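Local structure of neuraminidase (4GDI) at residues L38-R43 with G351-L356; S102-C105 with K110-V113; P276-K281 with V306-E311. The protein forms a tetrameric, neuraminidase-like beta-propeller on a bat influenza A virus, with a diverged putative active site, and may act as a sialidase. One frame throughout, in Å; residues are numbered along the deposited sequence.

Interaction 1. Residues L38-R43 with G351-L356; sequences LILSRR and GMIQEL
Leu40 begins the direct contact, its CD2 branch resting against CG2 of Ile353 at 4.2 Å while the two side chains cross at about a right angle. Ser41 carries the polar centre. Its carbonyl oxygen accepts the one direct hydrogen bond, from Gln354 NE2 at 3.0 Å; the N-H...O angle is 159° and the donor lies in the carbonyl plane. A bend at chi2 (-88°) folds the glutamine amide back to this oxygen, to which a water also donates while accepting from Gln354 N. Another water bonds Ser41 OG and donates to Ile39 O and Glu355 OE2. Two further waters link Ser41 N and OG to the carbonyl of Gln354. Arg42 touches the same amide only through CB, 3.8 Å from Gln354 NE2; its guanidinium leads away to a salt bridge with Glu74. Strands 39-42 and 352-356 come within 6.9 Å at 80°, too steep to pair as strands, and the four waters bridge their backbones and side chains. Strand 39-42 belongs to the sheet containing 53-64, and 352-356 to the four-stranded sheet built from both chain ends: a junction between two antiparallel blades of the neuraminidase beta-propeller.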
# COMPACT_ATOMS: atom_id res chain seq x y z
N LEU A 38 7.70 -10.10 -10.84
CA LEU A 38 8.86 -9.48 -10.23
C LEU A 38 9.52 -8.62 -11.29
O LEU A 38 9.65 -9.04 -12.44
CB LEU A 38 9.83 -10.55 -9.75
CG LEU A 38 10.54 -10.39 -8.42
CD1 LEU A 38 9.55 -10.33 -7.28
CD2 LEU A 38 11.49 -11.56 -8.23
N ILE A 39 9.90 -7.41 -10.92
CA ILE A 39 10.65 -6.55 -11.82
C ILE A 39 12.14 -6.85 -11.67
O ILE A 39 12.71 -6.68 -10.60
CB ILE A 39 10.39 -5.07 -11.51
CG1 ILE A 39 8.88 -4.81 -11.56
CG2 ILE A 39 11.16 -4.19 -12.49
CD1 ILE A 39 8.49 -3.38 -11.25
N LEU A 40 12.74 -7.32 -12.76
CA LEU A 40 14.15 -7.68 -12.78
C LEU A 40 15.02 -6.44 -12.91
O LEU A 40 14.77 -5.58 -13.77
CB LEU A 40 14.43 -8.63 -13.94
CG LEU A 40 13.64 -9.94 -13.85
CD1 LEU A 40 13.96 -10.81 -15.03
CD2 LEU A 40 13.96 -10.66 -12.55
N SER A 41 16.06 -6.37 -12.09
CA SER A 41 16.82 -5.13 -11.95
C SER A 41 18.30 -5.26 -12.28
O SER A 41 18.92 -6.30 -12.10
CB SER A 41 16.67 -4.61 -10.52
OG SER A 41 17.02 -5.59 -9.56
N ARG A 42 18.86 -4.16 -12.76
CA ARG A 42 20.28 -4.06 -12.94
C ARG A 42 20.71 -2.65 -12.61
O ARG A 42 19.88 -1.75 -12.56
CB ARG A 42 20.69 -4.46 -14.36
CG ARG A 42 20.08 -3.64 -15.49
CD ARG A 42 20.54 -4.21 -16.85
NE ARG A 42 19.81 -3.65 -17.98
CZ ARG A 42 19.68 -4.25 -19.16
NH1 ARG A 42 20.22 -5.44 -19.38
NH2 ARG A 42 19.00 -3.65 -20.13
N ARG A 43 22.01 -2.48 -12.37
CA ARG A 43 22.60 -1.20 -12.05
C ARG A 43 21.92 -0.62 -10.81
O ARG A 43 21.75 0.59 -10.68
CB ARG A 43 22.54 -0.26 -13.26
CG ARG A 43 23.21 -0.90 -14.49
CD ARG A 43 23.73 0.09 -15.52
NE ARG A 43 22.70 0.46 -16.50
CZ ARG A 43 22.30 -0.31 -17.51
NH1 ARG A 43 22.83 -1.52 -17.70
NH2 ARG A 43 21.36 0.13 -18.34
N GLY A 351 17.97 -16.87 -16.76
CA GLY A 351 19.39 -16.59 -16.61
C GLY A 351 19.79 -16.07 -15.26
O GLY A 351 19.11 -16.28 -14.26
N MET A 352 20.93 -15.38 -15.24
CA MET A 352 21.52 -14.87 -14.01
C MET A 352 20.80 -13.60 -13.59
O MET A 352 20.64 -12.67 -14.40
CB MET A 352 23.00 -14.57 -14.23
CG MET A 352 23.71 -14.04 -12.99
SD MET A 352 25.09 -15.06 -12.44
CE MET A 352 24.24 -16.58 -12.01
N ILE A 353 20.35 -13.56 -12.34
CA ILE A 353 19.77 -12.34 -11.80
C ILE A 353 20.67 -11.86 -10.68
O ILE A 353 21.46 -12.64 -10.15
CB ILE A 353 18.34 -12.56 -11.25
CG1 ILE A 353 18.35 -13.58 -10.12
CG2 ILE A 353 17.40 -13.02 -12.35
CD1 ILE A 353 17.04 -13.71 -9.40
N GLN A 354 20.57 -10.58 -10.34
CA GLN A 354 21.26 -10.08 -9.16
C GLN A 354 20.27 -9.47 -8.17
O GLN A 354 19.32 -8.77 -8.55
CB GLN A 354 22.35 -9.07 -9.51
CG GLN A 354 21.92 -8.01 -10.47
CD GLN A 354 22.11 -8.45 -11.90
OE1 GLN A 354 22.93 -9.33 -12.18
NE2 GLN A 354 21.35 -7.86 -12.82
N GLU A 355 20.50 -9.77 -6.90
CA GLU A 355 19.73 -9.20 -5.82
C GLU A 355 20.69 -8.45 -4.89
O GLU A 355 21.79 -8.92 -4.60
CB GLU A 355 19.01 -10.32 -5.07
CG GLU A 355 17.66 -10.68 -5.68
CD GLU A 355 16.66 -9.54 -5.55
OE1 GLU A 355 16.56 -8.97 -4.44
OE2 GLU A 355 16.00 -9.20 -6.56
N LEU A 356 20.28 -7.27 -4.43
CA LEU A 356 21.14 -6.46 -3.57
C LEU A 356 20.99 -6.93 -2.14
O LEU A 356 19.88 -7.09 -1.64
CB LEU A 356 20.76 -4.98 -3.63
CG LEU A 356 21.21 -4.11 -4.80
CD1 LEU A 356 21.04 -2.62 -4.42
CD2 LEU A 356 22.65 -4.39 -5.24
O HOH W 1 14.58 -7.30 -8.69
O HOH W 2 19.76 -5.85 -8.20
O HOH W 3 18.46 -9.13 -11.87
O HOH W 4 16.48 -8.80 -10.17

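Interaction 2. Residues S102-C105 with K110-V113; sequences SSAC and KWTV
Cys105 and Thr112 form the firm part of this contact, an antiparallel hydrogen-bonded pair with both backbone bonds made. Cys105 N donates to Thr112 O and Thr112 N returns the bond to Cys105 O, each at 2.9 Å. The side chain of Cys105 is tied by a disulfide to Cys152, which lies just before strand 153-155 of the next sheet. Beside this pair Ala104 and Val113 make a non-hydrogen-bonded one, their CA atoms 4.3 Å apart. Here CA-H...O contacts run in both directions, the shorter from Ala104 CA to Thr112 O at 3.2 Å, and Ala104 CB meets CG2 of Val113. Trp111 also belongs to the tight part: with CG beside its backbone N (chi1 -75°), the indole reaches the other strand and sets Trp111 CE3 3.5 Å from Cys105 C, with Cys105 N at the ring edge, in its plane.

The packing is looser toward Lys110. Beyond the Cys105-Thr112 pair the two strands are joined through water: one molecule donates to Cys105 O and Lys110 O and accepts from Thr112 OG1 at 2.6 Å, so that Cys105 O is gripped by both an amide and a water. The partly exposed Lys110 leads its amine away from the other strand.

Strand 101-106 is an outermost strand of a four-stranded antiparallel propeller blade and 111-117 the strand next to it, the two joined as a beta hairpin. Strand 124-129 lies on the other side of 111-117 and receives Thr112, while strands 78-83 and 44-48 of the preceding sheet meet Trp111, which also packs edge-to-face with Phe106.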
# COMPACT_ATOMS: atom_id res chain seq x y z
N SER A 102 22.00 6.14 -13.76
CA SER A 102 21.37 7.09 -12.84
C SER A 102 22.17 7.37 -11.58
O SER A 102 23.16 6.72 -11.27
CB SER A 102 19.99 6.58 -12.44
OG SER A 102 20.09 5.61 -11.42
N SER A 103 21.70 8.38 -10.85
CA SER A 103 22.17 8.63 -9.51
C SER A 103 21.04 9.34 -8.79
O SER A 103 20.27 10.07 -9.41
CB SER A 103 23.41 9.51 -9.52
OG SER A 103 23.92 9.67 -8.20
N ALA A 104 20.93 9.14 -7.49
CA ALA A 104 19.89 9.78 -6.71
C ALA A 104 20.37 10.06 -5.30
O ALA A 104 21.24 9.37 -4.77
CB ALA A 104 18.64 8.89 -6.67
N CYS A 105 19.81 11.08 -4.69
CA CYS A 105 20.20 11.42 -3.33
C CYS A 105 19.18 12.39 -2.76
O CYS A 105 18.68 13.28 -3.47
CB CYS A 105 21.62 12.02 -3.28
SG CYS A 105 22.02 13.32 -4.52
N LYS A 110 14.10 17.18 -0.42
CA LYS A 110 13.61 16.52 -1.62
C LYS A 110 14.65 15.57 -2.24
O LYS A 110 15.83 15.66 -1.96
CB LYS A 110 13.21 17.57 -2.65
CG LYS A 110 12.11 18.50 -2.20
CD LYS A 110 10.76 17.81 -2.15
CE LYS A 110 9.64 18.80 -1.89
NZ LYS A 110 8.29 18.16 -1.98
N TRP A 111 14.17 14.65 -3.08
CA TRP A 111 15.05 13.81 -3.88
C TRP A 111 15.55 14.56 -5.10
O TRP A 111 14.76 15.15 -5.84
CB TRP A 111 14.32 12.57 -4.38
CG TRP A 111 14.12 11.54 -3.33
CD1 TRP A 111 12.98 11.32 -2.62
CD2 TRP A 111 15.07 10.58 -2.87
NE1 TRP A 111 13.17 10.29 -1.74
CE2 TRP A 111 14.44 9.81 -1.87
CE3 TRP A 111 16.41 10.29 -3.20
CZ2 TRP A 111 15.09 8.77 -1.20
CZ3 TRP A 111 17.06 9.27 -2.53
CH2 TRP A 111 16.40 8.52 -1.53
N THR A 112 16.87 14.54 -5.29
CA THR A 112 17.48 14.87 -6.57
C THR A 112 17.76 13.54 -7.30
O THR A 112 18.38 12.64 -6.73
CB THR A 112 18.81 15.62 -6.40
OG1 THR A 112 18.59 16.82 -5.66
CG2 THR A 112 19.41 15.95 -7.74
N VAL A 113 17.30 13.45 -8.53
CA VAL A 113 17.48 12.25 -9.35
C VAL A 113 18.08 12.67 -10.67
O VAL A 113 17.60 13.61 -11.29
CB VAL A 113 16.13 11.55 -9.63
CG1 VAL A 113 16.32 10.37 -10.58
CG2 VAL A 113 15.46 11.10 -8.32
O HOH W 5 18.31 16.18 -3.13

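Interaction 3. Residues P276-K281 with V306-E311; sequences PAWTSK and VSLSYE
The strands 277-281 and 309-311 do not pair; the closest CA atoms of segments 276-281 and 306-311, those of Trp278 and Val306, are 9.1 Å apart, and no hydrogen bond joins the two segments. Side chains make the contact, and Trp278 provides its whole share from the first segment. With its CG beside the backbone N (chi1 -72°), the indole extends toward the other segment and presents the far end of its six-membered ring to Tyr310 and Leu308.

Against Tyr310 the meeting is edge to edge: Trp278 CH2 lies 3.8 Å from Tyr310 CE2, each atom near the plane of the other ring. Trp278 CZ3 adds a second approach, 3.9 Å from Tyr310 CD2. Leu308 comes to the same corner with its CB, 3.9 Å from Trp278 CH2, and its CD1 branch follows at 4.1 Å. The contact is apolar throughout, and the polar ends of both aromatics are held elsewhere: Tyr310 OH is hydrogen-bonded to the carbonyl of Lys19, and Trp278 NE1 makes a weak bond to that of Val18.

Strand 289-296 runs between the two segments as the middle strand of a three-stranded antiparallel sheet, and its Gln295 touches both Trp278 and Leu308. Trp21 of strand 20-25 meets Trp278 edge-to-face, linking this sheet to the one that contains 20-25.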
# COMPACT_ATOMS: atom_id res chain seq x y z
N PRO A 276 41.39 3.60 10.42
CA PRO A 276 41.75 2.57 9.43
C PRO A 276 40.94 2.65 8.15
O PRO A 276 39.81 3.15 8.15
CB PRO A 276 41.38 1.27 10.15
CG PRO A 276 41.42 1.60 11.60
CD PRO A 276 40.88 2.99 11.66
N ALA A 277 41.52 2.14 7.07
CA ALA A 277 40.81 1.96 5.82
C ALA A 277 40.24 0.55 5.77
O ALA A 277 40.68 -0.33 6.51
CB ALA A 277 41.75 2.17 4.65
N TRP A 278 39.26 0.34 4.90
CA TRP A 278 38.79 -1.01 4.59
C TRP A 278 38.77 -1.20 3.10
O TRP A 278 38.27 -0.34 2.36
CB TRP A 278 37.39 -1.24 5.14
CG TRP A 278 37.33 -1.37 6.62
CD1 TRP A 278 37.33 -0.36 7.53
CD2 TRP A 278 37.24 -2.59 7.36
NE1 TRP A 278 37.23 -0.87 8.79
CE2 TRP A 278 37.18 -2.24 8.72
CE3 TRP A 278 37.21 -3.94 7.01
CZ2 TRP A 278 37.09 -3.19 9.73
CZ3 TRP A 278 37.12 -4.88 8.02
CH2 TRP A 278 37.06 -4.50 9.36
N THR A 279 39.33 -2.33 2.65
CA THR A 279 39.25 -2.74 1.26
C THR A 279 38.21 -3.82 1.13
O THR A 279 37.86 -4.45 2.13
CB THR A 279 40.59 -3.28 0.74
OG1 THR A 279 41.06 -4.29 1.63
CG2 THR A 279 41.62 -2.15 0.66
N SER A 280 37.73 -4.04 -0.09
CA SER A 280 36.76 -5.09 -0.33
C SER A 280 36.99 -5.73 -1.70
O SER A 280 37.32 -5.04 -2.67
CB SER A 280 35.33 -4.53 -0.19
OG SER A 280 35.12 -3.48 -1.10
N LYS A 281 36.85 -7.05 -1.78
CA LYS A 281 37.12 -7.76 -3.02
C LYS A 281 36.57 -9.20 -3.01
O LYS A 281 36.22 -9.76 -1.96
CB LYS A 281 38.63 -7.79 -3.27
CG LYS A 281 39.42 -8.54 -2.19
CD LYS A 281 40.93 -8.55 -2.48
CE LYS A 281 41.67 -9.53 -1.56
NZ LYS A 281 43.11 -9.69 -1.94
N VAL A 306 47.36 -5.56 6.93
CA VAL A 306 46.00 -5.87 7.35
C VAL A 306 45.96 -6.30 8.80
O VAL A 306 46.87 -6.97 9.29
CB VAL A 306 45.39 -7.00 6.48
CG1 VAL A 306 44.00 -7.35 6.97
CG2 VAL A 306 45.37 -6.60 5.01
N SER A 307 44.90 -5.90 9.50
CA SER A 307 44.61 -6.46 10.82
C SER A 307 43.35 -7.32 10.72
O SER A 307 43.42 -8.50 10.40
CB SER A 307 44.46 -5.34 11.86
OG SER A 307 43.65 -4.30 11.35
N LEU A 308 42.19 -6.72 10.96
CA LEU A 308 40.92 -7.44 10.88
C LEU A 308 40.66 -7.90 9.45
O LEU A 308 40.92 -7.18 8.49
CB LEU A 308 39.77 -6.57 11.35
CG LEU A 308 39.74 -6.22 12.84
CD1 LEU A 308 38.71 -5.14 13.09
CD2 LEU A 308 39.44 -7.45 13.66
N SER A 309 40.15 -9.12 9.32
CA SER A 309 39.79 -9.64 8.01
C SER A 309 38.52 -10.47 8.13
O SER A 309 38.38 -11.31 9.02
CB SER A 309 40.93 -10.46 7.44
OG SER A 309 40.58 -10.98 6.18
N TYR A 310 37.58 -10.24 7.22
CA TYR A 310 36.28 -10.88 7.30
C TYR A 310 35.87 -11.42 5.94
O TYR A 310 35.68 -10.66 4.99
CB TYR A 310 35.21 -9.89 7.73
CG TYR A 310 35.27 -9.44 9.16
CD1 TYR A 310 34.94 -10.29 10.19
CD2 TYR A 310 35.61 -8.12 9.47
CE1 TYR A 310 34.97 -9.86 11.51
CE2 TYR A 310 35.63 -7.68 10.78
CZ TYR A 310 35.32 -8.55 11.79
OH TYR A 310 35.35 -8.11 13.09
N GLU A 311 35.69 -12.73 5.86
CA GLU A 311 35.26 -13.35 4.65
C GLU A 311 33.75 -13.43 4.75
O GLU A 311 33.21 -14.39 5.30
CB GLU A 311 35.89 -14.74 4.52
CG GLU A 311 35.60 -15.45 3.22
CD GLU A 311 36.47 -16.68 3.04
OE1 GLU A 311 37.67 -16.62 3.39
OE2 GLU A 311 35.96 -17.71 2.55

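How the interactions relate
The three contacts lie in different parts of one propeller. Interaction 1 joins two sheets largely through water and one direct hydrogen bond, interaction 2 pairs adjacent strands within a blade, and interaction 3 reaches across a middle strand by side chains alone. Along the chain, the loop closed by interaction 1 encloses the other two, which follow one another in series. Interactions 1 and 2 are neighbours, with nearest atoms about 5 Å apart, whereas the centres of interactions 2 and 3 are about 30 Å apart on opposite sides of the chain's centre. The bound calcium ion lies about 13 Å from the side chain of Tyr310 in interaction 3.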